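Local coordinates for protein thermosome subunit (Methanococcoides burtonii, PDB 3AQ1) that probably binds unfolded proteins and drives their folding with ATP as a group II chaperonin, captured here as an open-state monomer, at residues Thr91-Ile96 against Asp355-Val360; Ala102-Ile107 against His347-Val352; Lys174-Pro179 against Gly308-Tyr313; Asn240-Gln245 against Ala259-Val264. All coordinates share one frame; numbering follows the deposited sequence.

Interaction 1. Residues Thr91-Ile96 against Asp355-Val360; sequences TITIAI and DGKVVV
The carbonyl oxygen of Ile-94 is held from two directions: Val-358 N donates to Ile-94 O at 2.9 Å, lying in the carbonyl plane, and Lys-357 CA brings a weaker C-H contact to the same oxygen. Ile-94 N returns the favour to Val-358 O, closing an antiparallel hydrogen-bonded pair. A third bond, from Ile-96 N to Gly-356 O (2.9 Å), arrives from above that carbonyl's plane. Hydrophobic branches fill in beside this ladder. Val-358 splits its methyls, CG2 going to Ile-94 CB and CG1 to Ile-96 CG1, the latter 3.8 Å away. Thr-93 lies obliquely across Lys-357: with OG1 between the backbone N and carbonyl carbon (chi1 41°), that oxygen sits 3.4 Å from Lys-357 CD and bonds back to Leu-89 O, while Thr-93 CG2 rests on Val-359 CG2. An alanine at Thr-93 would be likely to leave Leu-89 O without this hydroxyl and open a gap against Val-359. The lysine runs on to a salt bridge with Glu-90. Strand 357-360 is the middle of a three-stranded antiparallel sheet, between 94-95 and 446-448; helix 101-109 packs on Ile-96 and Val-358, and Trp-441 touches Ile-94, Val-358 and Val-360.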
loop_
_atom_site.group_PDB
_atom_site.type_symbol
_atom_site.label_atom_id
_atom_site.label_comp_id
_atom_site.label_asym_id
_atom_site.label_seq_id
_atom_site.Cartn_x
_atom_site.Cartn_y
_atom_site.Cartn_z
ATOM N N THR A 91 -8.761 17.263 13.219
ATOM C CA THR A 91 -8.558 18.695 13.384
ATOM C C THR A 91 -7.085 19.097 13.289
ATOM O O THR A 91 -6.780 20.194 12.855
ATOM C CB THR A 91 -9.172 19.193 14.727
ATOM O OG1 THR A 91 -10.573 19.463 14.551
ATOM C CG2 THR A 91 -8.462 20.454 15.235
ATOM N N ILE A 92 -6.171 18.210 13.680
ATOM C CA ILE A 92 -4.741 18.548 13.710
ATOM C C ILE A 92 -3.899 17.868 12.626
ATOM O O ILE A 92 -2.670 17.974 12.625
ATOM C CB ILE A 92 -4.115 18.211 15.069
ATOM C CG1 ILE A 92 -3.804 16.720 15.157
ATOM C CG2 ILE A 92 -5.050 18.611 16.185
ATOM C CD1 ILE A 92 -2.867 16.364 16.280
ATOM N N THR A 93 -4.557 17.166 11.711
ATOM C CA THR A 93 -3.863 16.492 10.622
ATOM C C THR A 93 -3.538 17.454 9.502
ATOM O O THR A 93 -4.138 18.520 9.397
ATOM C CB THR A 93 -4.710 15.377 10.030
ATOM O OG1 THR A 93 -6.062 15.829 9.926
ATOM C CG2 THR A 93 -4.668 14.163 10.913
ATOM N N ILE A 94 -2.587 17.057 8.664
ATOM C CA ILE A 94 -2.185 17.831 7.498
ATOM C C ILE A 94 -2.844 17.207 6.290
ATOM O O ILE A 94 -2.757 15.998 6.101
ATOM C CB ILE A 94 -0.670 17.761 7.310
ATOM C CG1 ILE A 94 0.039 18.212 8.595
ATOM C CG2 ILE A 94 -0.241 18.555 6.087
ATOM C CD1 ILE A 94 1.525 18.369 8.457
ATOM N N ALA A 95 -3.512 18.023 5.483
ATOM C CA ALA A 95 -4.270 17.516 4.332
ATOM C C ALA A 95 -3.390 17.289 3.118
ATOM O O ALA A 95 -2.538 18.120 2.776
ATOM C CB ALA A 95 -5.438 18.445 3.976
ATOM N N ILE A 96 -3.611 16.154 2.468
ATOM C CA ILE A 96 -2.835 15.785 1.299
ATOM C C ILE A 96 -3.764 15.428 0.155
ATOM O O ILE A 96 -4.540 14.486 0.250
ATOM C CB ILE A 96 -1.900 14.604 1.603
ATOM C CG1 ILE A 96 -1.007 14.959 2.780
ATOM C CG2 ILE A 96 -1.037 14.268 0.385
ATOM C CD1 ILE A 96 -0.012 16.060 2.448
ATOM N N ASP A 355 -6.446 8.268 2.847
ATOM C CA ASP A 355 -6.795 8.964 4.087
ATOM C C ASP A 355 -7.123 10.426 3.809
ATOM O O ASP A 355 -7.988 11.006 4.463
ATOM C CB ASP A 355 -5.647 8.929 5.107
ATOM C CG ASP A 355 -5.400 7.543 5.705
ATOM O OD1 ASP A 355 -6.286 6.661 5.617
ATOM O OD2 ASP A 355 -4.298 7.353 6.275
ATOM N N GLY A 356 -6.417 11.023 2.849
ATOM C CA GLY A 356 -6.540 12.447 2.577
ATOM C C GLY A 356 -5.814 13.289 3.614
ATOM O O GLY A 356 -5.807 14.522 3.540
ATOM N N LYS A 357 -5.201 12.615 4.591
ATOM C CA LYS A 357 -4.549 13.283 5.705
ATOM C C LYS A 357 -3.348 12.482 6.186
ATOM O O LYS A 357 -3.327 11.251 6.085
ATOM C CB LYS A 357 -5.541 13.495 6.853
ATOM C CG LYS A 357 -6.990 13.686 6.378
ATOM C CD LYS A 357 -7.805 14.584 7.298
ATOM C CE LYS A 357 -9.297 14.451 7.031
ATOM N NZ LYS A 357 -9.813 13.106 7.428
ATOM N N VAL A 358 -2.335 13.187 6.682
ATOM C CA VAL A 358 -1.226 12.535 7.364
ATOM C C VAL A 358 -1.000 13.185 8.714
ATOM O O VAL A 358 -1.367 14.346 8.930
ATOM C CB VAL A 358 0.085 12.634 6.587
ATOM C CG1 VAL A 358 -0.106 12.162 5.178
ATOM C CG2 VAL A 358 0.585 14.060 6.606
ATOM N N VAL A 359 -0.394 12.413 9.612
ATOM C CA VAL A 359 0.027 12.876 10.926
ATOM C C VAL A 359 1.538 12.963 10.874
ATOM O O VAL A 359 2.161 12.268 10.080
ATOM C CB VAL A 359 -0.353 11.851 12.010
ATOM C CG1 VAL A 359 0.102 12.315 13.369
ATOM C CG2 VAL A 359 -1.839 11.621 12.017
ATOM N N VAL A 360 2.143 13.812 11.694
ATOM C CA VAL A 360 3.591 13.763 11.828
ATOM C C VAL A 360 3.946 13.030 13.099
ATOM O O VAL A 360 3.110 12.910 13.989
ATOM C CB VAL A 360 4.224 15.143 11.820
ATOM C CG1 VAL A 360 4.349 15.616 10.391
ATOM C CG2 VAL A 360 3.393 16.108 12.659
#

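Interaction 2. Residues Ala102-Ile107 against His347-Val352; sequences AALIKI and HVVGVV
Ile-107 and Val-352 reach for each other tip to tip between two helices, and the rest of the contact is arranged around that meeting. Ile-107 stands with CG1 beside its backbone N (chi1 -76°) and its chain extended beyond, which carries CD1 out to the methyls of Val-352; the CD1 to Val-352 CG2 distance is 3.9 Å. The other branch, Ile-107 CG2, is anti to the backbone N and serves three valines. It lies 3.9 Å from Val-348 CG1, whose side chain it meets at a slant, and it also approaches Val-352 CG2 and Val-349 CG2. Ile-107 thus touches all three valines, which span about one turn of their helix.

Leu-104, one turn earlier on its own helix, works differently. It crosses Val-349 at about a right angle, laying CD2 3.7 Å from Val-349 CG1. Val-349 divides its methyls between the two partners, CG1 to the leucine and CG2 to the isoleucine. The contact between the two segments is made by apolar side chains, and four of the five residues involved are buried.

The two short helical segments run at 133° to one another, with axes 9.7 Å apart at closest approach. They belong to helices 101-109 and 332-355, probably of the intermediate domain of the chaperonin. Helix 121-132 packs on Leu-104 through Val-129 and on Val-349 through Val-132, while Ile-96, just past strand 94-95, and Val-358 of strand 357-360 pack against Ile-107 and Val-352.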
loop_
_atom_site.group_PDB
_atom_site.type_symbol
_atom_site.label_atom_id
_atom_site.label_comp_id
_atom_site.label_asym_id
_atom_site.label_seq_id
_atom_site.Cartn_x
_atom_site.Cartn_y
_atom_site.Cartn_z
ATOM N N ALA A 102 4.466 18.178 -4.469
ATOM C CA ALA A 102 5.678 18.328 -3.683
ATOM C C ALA A 102 5.570 17.560 -2.363
ATOM O O ALA A 102 6.561 17.004 -1.867
ATOM C CB ALA A 102 5.965 19.800 -3.429
ATOM N N ALA A 103 4.363 17.522 -1.805
ATOM C CA ALA A 103 4.141 16.858 -0.528
ATOM C C ALA A 103 4.057 15.352 -0.713
ATOM O O ALA A 103 4.526 14.592 0.142
ATOM C CB ALA A 103 2.885 17.384 0.147
ATOM N N LEU A 104 3.446 14.928 -1.820
ATOM C CA LEU A 104 3.416 13.512 -2.177
ATOM C C LEU A 104 4.829 12.978 -2.397
ATOM O O LEU A 104 5.159 11.878 -1.964
ATOM C CB LEU A 104 2.580 13.283 -3.430
ATOM C CG LEU A 104 1.069 13.386 -3.294
ATOM C CD1 LEU A 104 0.417 13.392 -4.682
ATOM C CD2 LEU A 104 0.561 12.246 -2.437
ATOM N N ILE A 105 5.656 13.765 -3.075
ATOM C CA ILE A 105 7.050 13.417 -3.277
ATOM C C ILE A 105 7.836 13.393 -1.970
ATOM O O ILE A 105 8.751 12.583 -1.799
ATOM C CB ILE A 105 7.718 14.383 -4.238
ATOM C CG1 ILE A 105 7.357 13.986 -5.664
ATOM C CG2 ILE A 105 9.223 14.373 -4.031
ATOM C CD1 ILE A 105 8.309 14.487 -6.697
ATOM N N LYS A 106 7.473 14.285 -1.054
ATOM C CA LYS A 106 8.052 14.288 0.289
ATOM C C LYS A 106 7.616 13.044 1.063
ATOM O O LYS A 106 8.432 12.397 1.726
ATOM C CB LYS A 106 7.643 15.547 1.053
ATOM C CG LYS A 106 8.550 15.914 2.218
ATOM C CD LYS A 106 7.794 16.781 3.222
ATOM C CE LYS A 106 8.565 18.023 3.629
ATOM N NZ LYS A 106 9.777 17.706 4.425
ATOM N N ILE A 107 6.328 12.716 0.981
ATOM C CA ILE A 107 5.788 11.521 1.624
ATOM C C ILE A 107 6.486 10.253 1.117
ATOM O O ILE A 107 7.047 9.494 1.906
ATOM C CB ILE A 107 4.250 11.447 1.469
ATOM C CG1 ILE A 107 3.597 12.439 2.424
ATOM C CG2 ILE A 107 3.707 10.042 1.742
ATOM C CD1 ILE A 107 2.103 12.498 2.308
ATOM N N HIS A 347 2.879 2.148 -1.665
ATOM C CA HIS A 347 1.904 1.907 -0.598
ATOM C C HIS A 347 1.673 3.099 0.322
ATOM O O HIS A 347 0.528 3.492 0.537
ATOM C CB HIS A 347 2.290 0.672 0.219
ATOM C CG HIS A 347 1.978 -0.620 -0.476
ATOM N ND1 HIS A 347 0.814 -1.325 -0.250
ATOM C CD2 HIS A 347 2.666 -1.323 -1.409
ATOM C CE1 HIS A 347 0.809 -2.412 -1.001
ATOM N NE2 HIS A 347 1.920 -2.434 -1.715
ATOM N N VAL A 348 2.750 3.668 0.861
ATOM C CA VAL A 348 2.630 4.824 1.745
ATOM C C VAL A 348 1.879 5.958 1.052
ATOM O O VAL A 348 0.940 6.529 1.601
ATOM C CB VAL A 348 4.002 5.347 2.243
ATOM C CG1 VAL A 348 3.792 6.441 3.259
ATOM C CG2 VAL A 348 4.803 4.227 2.863
ATOM N N VAL A 349 2.289 6.289 -0.158
ATOM C CA VAL A 349 1.593 7.324 -0.910
ATOM C C VAL A 349 0.117 6.966 -1.195
ATOM O O VAL A 349 -0.779 7.806 -1.049
ATOM C CB VAL A 349 2.344 7.651 -2.192
ATOM C CG1 VAL A 349 1.614 8.744 -2.973
ATOM C CG2 VAL A 349 3.753 8.079 -1.840
ATOM N N GLY A 350 -0.129 5.720 -1.589
ATOM C CA GLY A 350 -1.486 5.244 -1.774
ATOM C C GLY A 350 -2.330 5.460 -0.533
ATOM O O GLY A 350 -3.396 6.067 -0.580
ATOM N N VAL A 351 -1.840 4.965 0.596
ATOM C CA VAL A 351 -2.569 5.062 1.850
ATOM C C VAL A 351 -2.783 6.505 2.304
ATOM O O VAL A 351 -3.836 6.841 2.822
ATOM C CB VAL A 351 -1.876 4.257 2.952
ATOM C CG1 VAL A 351 -2.446 4.623 4.323
ATOM C CG2 VAL A 351 -2.002 2.758 2.653
ATOM N N VAL A 352 -1.793 7.363 2.107
ATOM C CA VAL A 352 -1.965 8.768 2.445
ATOM C C VAL A 352 -3.050 9.401 1.568
ATOM O O VAL A 352 -3.942 10.086 2.071
ATOM C CB VAL A 352 -0.642 9.554 2.319
ATOM C CG1 VAL A 352 -0.893 11.040 2.365
ATOM C CG2 VAL A 352 0.322 9.150 3.411
#

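Interaction 3. Residues Lys174-Pro179 against Gly308-Tyr313; sequences KERSHP and GGKMTY
Lys-310, Glu-175 and Lys-174 give up the most surface here, each in its own way. Lys-310 runs out fully extended beyond CG and crosses Glu-175 obliquely. The lysine touches with its aliphatic part: Lys-310 CB lies 4.2 Å from Glu-175 CB and slightly nearer to OE2. Glu-175 OE1 and Lys-310 NZ stay 4.8 Å apart, too far for a salt bridge, though the opposite charges may still attract weakly. At its tip Lys-310 NZ comes 4.2 Å from Arg-176 NH2, but the two cations gather round one carboxylate: Arg-176 forms a salt bridge with Glu-303, to which Lys-310 makes a long, weak ion pair. Arg-176 is further steadied by NH1 bonding to Met-181 O.

Lys-174 takes part through its backbone, its CB directed away from the strand. Lys-174 O accepts a hydrogen bond of 2.8 Å from Thr-312 OG1, which approaches 42° out of the carbonyl plane. The threonine can do this because its hydroxyl stands beside the backbone N (chi1 -67°). Tyr-262 OH is a second partner of the same hydroxyl. Putting a valine at Thr-312 would probably leave both Lys-174 O and Tyr-262 OH without this mate, and so let the loop shift against the strand.

The loop 174-179 follows strand 169-172, which pairs antiparallel with 310-317; residues 174-176 run at about 90° to residues 310-312 before the loop continues toward strand 184-193. On the other flank 310-317 is bonded to strand 300-305, which carries Glu-303, while Ser-177 joins the backbone of Ala-263.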
loop_
_atom_site.group_PDB
_atom_site.type_symbol
_atom_site.label_atom_id
_atom_site.label_comp_id
_atom_site.label_asym_id
_atom_site.label_seq_id
_atom_site.Cartn_x
_atom_site.Cartn_y
_atom_site.Cartn_z
ATOM N N LYS A 174 7.316 -12.729 -21.271
ATOM C CA LYS A 174 7.115 -13.983 -21.991
ATOM C C LYS A 174 7.014 -13.673 -23.475
ATOM O O LYS A 174 6.583 -12.590 -23.865
ATOM C CB LYS A 174 5.857 -14.692 -21.498
ATOM C CG LYS A 174 6.142 -15.842 -20.531
ATOM C CD LYS A 174 6.743 -17.034 -21.265
ATOM C CE LYS A 174 7.077 -18.156 -20.318
ATOM N NZ LYS A 174 8.309 -17.821 -19.542
ATOM N N GLU A 175 7.437 -14.603 -24.317
ATOM C CA GLU A 175 7.345 -14.342 -25.740
ATOM C C GLU A 175 6.375 -15.300 -26.422
ATOM O O GLU A 175 5.777 -16.142 -25.759
ATOM C CB GLU A 175 8.742 -14.280 -26.391
ATOM C CG GLU A 175 9.488 -15.566 -26.506
ATOM C CD GLU A 175 10.891 -15.354 -27.062
ATOM O OE1 GLU A 175 11.146 -15.727 -28.236
ATOM O OE2 GLU A 175 11.739 -14.809 -26.316
ATOM N N ARG A 176 6.168 -15.131 -27.727
ATOM C CA ARG A 176 5.275 -16.018 -28.472
ATOM C C ARG A 176 5.840 -17.421 -28.402
ATOM O O ARG A 176 7.060 -17.599 -28.517
ATOM C CB ARG A 176 5.207 -15.603 -29.930
ATOM C CG ARG A 176 4.386 -14.392 -30.207
ATOM C CD ARG A 176 4.649 -13.944 -31.615
ATOM N NE ARG A 176 5.995 -13.406 -31.730
ATOM C CZ ARG A 176 6.625 -13.214 -32.882
ATOM N NH1 ARG A 176 6.033 -13.536 -34.016
ATOM N NH2 ARG A 176 7.851 -12.706 -32.899
ATOM N N SER A 177 4.968 -18.413 -28.232
ATOM C CA SER A 177 5.425 -19.796 -28.115
ATOM C C SER A 177 5.932 -20.357 -29.434
ATOM O O SER A 177 6.781 -21.264 -29.447
ATOM C CB SER A 177 4.333 -20.710 -27.558
ATOM O OG SER A 177 3.290 -20.845 -28.496
ATOM N N HIS A 178 5.388 -19.836 -30.532
ATOM C CA HIS A 178 5.759 -20.265 -31.884
ATOM C C HIS A 178 6.089 -19.012 -32.682
ATOM O O HIS A 178 5.384 -18.009 -32.596
ATOM C CB HIS A 178 4.616 -21.058 -32.545
ATOM C CG HIS A 178 5.040 -21.909 -33.708
ATOM N ND1 HIS A 178 5.279 -21.395 -34.966
ATOM C CD2 HIS A 178 5.228 -23.249 -33.811
ATOM C CE1 HIS A 178 5.609 -22.377 -35.787
ATOM N NE2 HIS A 178 5.586 -23.513 -35.112
ATOM N N PRO A 179 7.175 -19.063 -33.455
ATOM C CA PRO A 179 7.701 -17.877 -34.138
ATOM C C PRO A 179 6.832 -17.432 -35.313
ATOM O O PRO A 179 6.979 -16.302 -35.790
ATOM C CB PRO A 179 9.068 -18.339 -34.648
ATOM C CG PRO A 179 9.323 -19.644 -33.972
ATOM C CD PRO A 179 8.003 -20.249 -33.700
ATOM N N GLY A 308 17.842 -8.148 -23.915
ATOM C CA GLY A 308 17.788 -9.239 -22.968
ATOM C C GLY A 308 16.870 -10.292 -23.564
ATOM O O GLY A 308 16.900 -11.459 -23.176
ATOM N N GLY A 309 16.051 -9.867 -24.526
ATOM C CA GLY A 309 15.075 -10.745 -25.146
ATOM C C GLY A 309 13.833 -10.039 -25.674
ATOM O O GLY A 309 13.910 -8.931 -26.213
ATOM N N LYS A 310 12.684 -10.693 -25.532
ATOM C CA LYS A 310 11.419 -10.129 -25.999
ATOM C C LYS A 310 10.360 -10.225 -24.898
ATOM O O LYS A 310 10.416 -11.113 -24.038
ATOM C CB LYS A 310 10.933 -10.854 -27.257
ATOM C CG LYS A 310 11.984 -11.030 -28.347
ATOM C CD LYS A 310 11.416 -11.767 -29.550
ATOM C CE LYS A 310 12.481 -12.127 -30.590
ATOM N NZ LYS A 310 11.869 -12.693 -31.843
ATOM N N MET A 311 9.407 -9.299 -24.919
ATOM C CA MET A 311 8.321 -9.286 -23.938
ATOM C C MET A 311 6.916 -9.093 -24.551
ATOM O O MET A 311 6.771 -8.600 -25.672
ATOM C CB MET A 311 8.601 -8.227 -22.869
ATOM C CG MET A 311 9.674 -8.653 -21.861
ATOM S SD MET A 311 9.660 -7.732 -20.301
ATOM C CE MET A 311 9.928 -6.057 -20.889
ATOM N N THR A 312 5.880 -9.474 -23.812
ATOM C CA THR A 312 4.512 -9.309 -24.311
ATOM C C THR A 312 3.763 -8.130 -23.685
ATOM O O THR A 312 3.430 -8.167 -22.510
ATOM C CB THR A 312 3.689 -10.574 -24.114
ATOM O OG1 THR A 312 4.211 -11.610 -24.946
ATOM C CG2 THR A 312 2.256 -10.324 -24.515
ATOM N N TYR A 313 3.507 -7.090 -24.480
ATOM C CA TYR A 313 2.751 -5.914 -24.030
ATOM C C TYR A 313 1.223 -6.041 -24.289
ATOM O O TYR A 313 0.789 -6.303 -25.407
ATOM C CB TYR A 313 3.277 -4.648 -24.717
ATOM C CG TYR A 313 4.668 -4.207 -24.314
ATOM C CD1 TYR A 313 4.872 -2.998 -23.652
ATOM C CD2 TYR A 313 5.785 -4.982 -24.612
ATOM C CE1 TYR A 313 6.134 -2.587 -23.290
ATOM C CE2 TYR A 313 7.061 -4.573 -24.244
ATOM C CZ TYR A 313 7.225 -3.379 -23.592
ATOM O OH TYR A 313 8.488 -2.972 -23.232
#

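Interaction 4. Residues Asn240-Gln245 against Ala259-Val264; sequences NVVFCQ and AGIYAV
The ring of Phe-243 and the methyls of Val-264 meet obliquely, with Phe-243 CE1 3.8 Å from Val-264 CG1; the model brings CD1 of the ring doubtfully close to the other methyl, so little should be read into that detail. Beyond this valine, Leu-272 and Leu-275 of helix 269-279 and Leu-192 pack on the same ring. The Tyr-262 ring stays clear of strand 241-244: only its CB joins in, 4.0 Å from Val-241 CG2, and the two side chains lie side by side pointing the same way. With CG anti to the backbone N (chi1 -171°), the tyrosine ring is carried onward to Val-301 and Glu-303, and its OH bonds to Thr-312.

Beneath these side chains the backbones are laced as parallel strands. Tyr-262 N binds Asn-240 O, and Tyr-262 O is taken by Val-242 N at 2.8 Å. Val-242 O then receives Val-264 N, and Val-264 O receives Cys-244 N at 3.0 Å. Val-242, Tyr-262 and Val-264 each use both N and O across the pair. Three C-H contacts to carbonyl oxygens add to the ladder, the closest from Val-241 CA to Tyr-262 O. Val-242 belongs to the other face, with CG2 3.8 Å from Ile-261 CG2 and CB near that of Ala-263.

The two strands bracket helix 250-258 as a beta-alpha-beta unit, a Schellman motif at Gly-260 ending the helix. Strand 241-244 lies between 262-264 and 184-193, parallel to both, in the mixed sheet of what is probably the apical domain.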
loop_
_atom_site.group_PDB
_atom_site.type_symbol
_atom_site.label_atom_id
_atom_site.label_comp_id
_atom_site.label_asym_id
_atom_site.label_seq_id
_atom_site.Cartn_x
_atom_site.Cartn_y
_atom_site.Cartn_z
ATOM N N ASN A 240 -8.277 -14.349 -30.068
ATOM C CA ASN A 240 -7.088 -13.852 -30.767
ATOM C C ASN A 240 -5.759 -14.257 -30.110
ATOM O O ASN A 240 -4.708 -14.392 -30.756
ATOM C CB ASN A 240 -7.130 -12.338 -30.655
ATOM C CG ASN A 240 -7.656 -11.714 -31.853
ATOM O OD1 ASN A 240 -7.539 -12.267 -32.936
ATOM N ND2 ASN A 240 -8.244 -10.545 -31.701
ATOM N N VAL A 241 -5.827 -14.393 -28.794
ATOM C CA VAL A 241 -4.662 -14.414 -27.948
ATOM C C VAL A 241 -4.944 -15.405 -26.841
ATOM O O VAL A 241 -6.017 -15.370 -26.218
ATOM C CB VAL A 241 -4.431 -13.023 -27.358
ATOM C CG1 VAL A 241 -3.416 -13.076 -26.255
ATOM C CG2 VAL A 241 -4.030 -12.053 -28.462
ATOM N N VAL A 242 -3.994 -16.307 -26.625
ATOM C CA VAL A 242 -4.126 -17.295 -25.570
ATOM C C VAL A 242 -2.923 -17.215 -24.642
ATOM O O VAL A 242 -1.786 -17.316 -25.090
ATOM C CB VAL A 242 -4.203 -18.708 -26.146
ATOM C CG1 VAL A 242 -4.353 -19.709 -25.041
ATOM C CG2 VAL A 242 -5.357 -18.819 -27.102
ATOM N N PHE A 243 -3.183 -17.010 -23.356
ATOM C CA PHE A 243 -2.155 -17.154 -22.327
ATOM C C PHE A 243 -2.397 -18.448 -21.569
ATOM O O PHE A 243 -3.458 -18.649 -20.988
ATOM C CB PHE A 243 -2.183 -15.976 -21.354
ATOM C CG PHE A 243 -1.727 -14.685 -21.956
ATOM C CD1 PHE A 243 -0.375 -14.396 -22.057
ATOM C CD2 PHE A 243 -2.646 -13.753 -22.412
ATOM C CE1 PHE A 243 0.057 -13.201 -22.619
ATOM C CE2 PHE A 243 -2.228 -12.556 -22.962
ATOM C CZ PHE A 243 -0.872 -12.271 -23.066
ATOM N N CYS A 244 -1.423 -19.340 -21.583
ATOM C CA CYS A 244 -1.580 -20.605 -20.885
ATOM C C CYS A 244 -0.618 -20.680 -19.707
ATOM O O CYS A 244 0.557 -20.362 -19.826
ATOM C CB CYS A 244 -1.363 -21.781 -21.833
ATOM S SG CYS A 244 -1.581 -23.382 -21.071
ATOM N N GLN A 245 -1.124 -21.092 -18.557
ATOM C CA GLN A 245 -0.290 -21.147 -17.384
ATOM C C GLN A 245 0.694 -22.304 -17.517
ATOM O O GLN A 245 1.762 -22.284 -16.922
ATOM C CB GLN A 245 -1.145 -21.290 -16.127
ATOM C CG GLN A 245 -0.340 -21.367 -14.845
ATOM C CD GLN A 245 -1.198 -21.667 -13.639
ATOM O OE1 GLN A 245 -2.303 -21.139 -13.498
ATOM N NE2 GLN A 245 -0.695 -22.519 -12.759
ATOM N N ALA A 259 -4.037 -20.946 -37.224
ATOM C CA ALA A 259 -5.250 -20.145 -37.077
ATOM C C ALA A 259 -5.022 -18.631 -36.823
ATOM O O ALA A 259 -5.978 -17.877 -36.647
ATOM C CB ALA A 259 -6.174 -20.757 -35.996
ATOM N N GLY A 260 -3.764 -18.191 -36.797
ATOM C CA GLY A 260 -3.443 -16.783 -36.594
ATOM C C GLY A 260 -3.459 -16.330 -35.136
ATOM O O GLY A 260 -3.610 -15.137 -34.829
ATOM N N ILE A 261 -3.280 -17.285 -34.233
ATOM C CA ILE A 261 -3.377 -17.019 -32.799
ATOM C C ILE A 261 -2.048 -16.776 -32.052
ATOM O O ILE A 261 -1.115 -17.578 -32.100
ATOM C CB ILE A 261 -4.224 -18.104 -32.092
ATOM C CG1 ILE A 261 -5.626 -18.147 -32.704
ATOM C CG2 ILE A 261 -4.337 -17.810 -30.620
ATOM C CD1 ILE A 261 -6.558 -19.106 -32.006
ATOM N N TYR A 262 -1.989 -15.638 -31.372
ATOM C CA TYR A 262 -0.869 -15.273 -30.515
ATOM C C TYR A 262 -0.982 -16.048 -29.192
ATOM O O TYR A 262 -1.862 -15.749 -28.362
ATOM C CB TYR A 262 -0.923 -13.765 -30.239
ATOM C CG TYR A 262 0.287 -13.170 -29.536
ATOM C CD1 TYR A 262 0.625 -13.533 -28.228
ATOM C CD2 TYR A 262 1.067 -12.211 -30.168
ATOM C CE1 TYR A 262 1.720 -12.966 -27.589
ATOM C CE2 TYR A 262 2.155 -11.647 -29.540
ATOM C CZ TYR A 262 2.480 -12.029 -28.260
ATOM O OH TYR A 262 3.570 -11.447 -27.667
ATOM N N ALA A 263 -0.120 -17.049 -29.000
ATOM C CA ALA A 263 -0.162 -17.830 -27.764
ATOM C C ALA A 263 1.151 -17.791 -26.995
ATOM O O ALA A 263 2.226 -17.801 -27.578
ATOM C CB ALA A 263 -0.591 -19.275 -28.028
ATOM N N VAL A 264 1.062 -17.732 -25.676
ATOM C CA VAL A 264 2.255 -17.866 -24.858
ATOM C C VAL A 264 2.059 -19.027 -23.896
ATOM O O VAL A 264 0.974 -19.223 -23.386
ATOM C CB VAL A 264 2.619 -16.556 -24.109
ATOM C CG1 VAL A 264 2.238 -15.327 -24.932
ATOM C CG2 VAL A 264 1.910 -16.496 -22.827
#

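In the fold
The four contacts form two touching pairs; interaction 1 lies across the chain's centre from interactions 3 and 4. Interactions 1 and 2 touch, with Val-358 CG1 3.6 Å from Ile-107 CD1 and Ile-96 CG2 3.8 Å from Leu-104 CD2, so the small sheet and the helix pair share one hydrophobic layer, probably at the equatorial-intermediate junction. Interactions 3 and 4, about 12 Å apart between centres, both reach the same mixed sheet; Ser-177 N lies 2.9 Å from Ala-263 O, a probable hydrogen bond, and Arg-176 CG packs 3.6 Å from Tyr-262 CE2. Between the pairs the separation is large: the centres of interactions 1 and 4 are about 48 Å apart in this elongated chain.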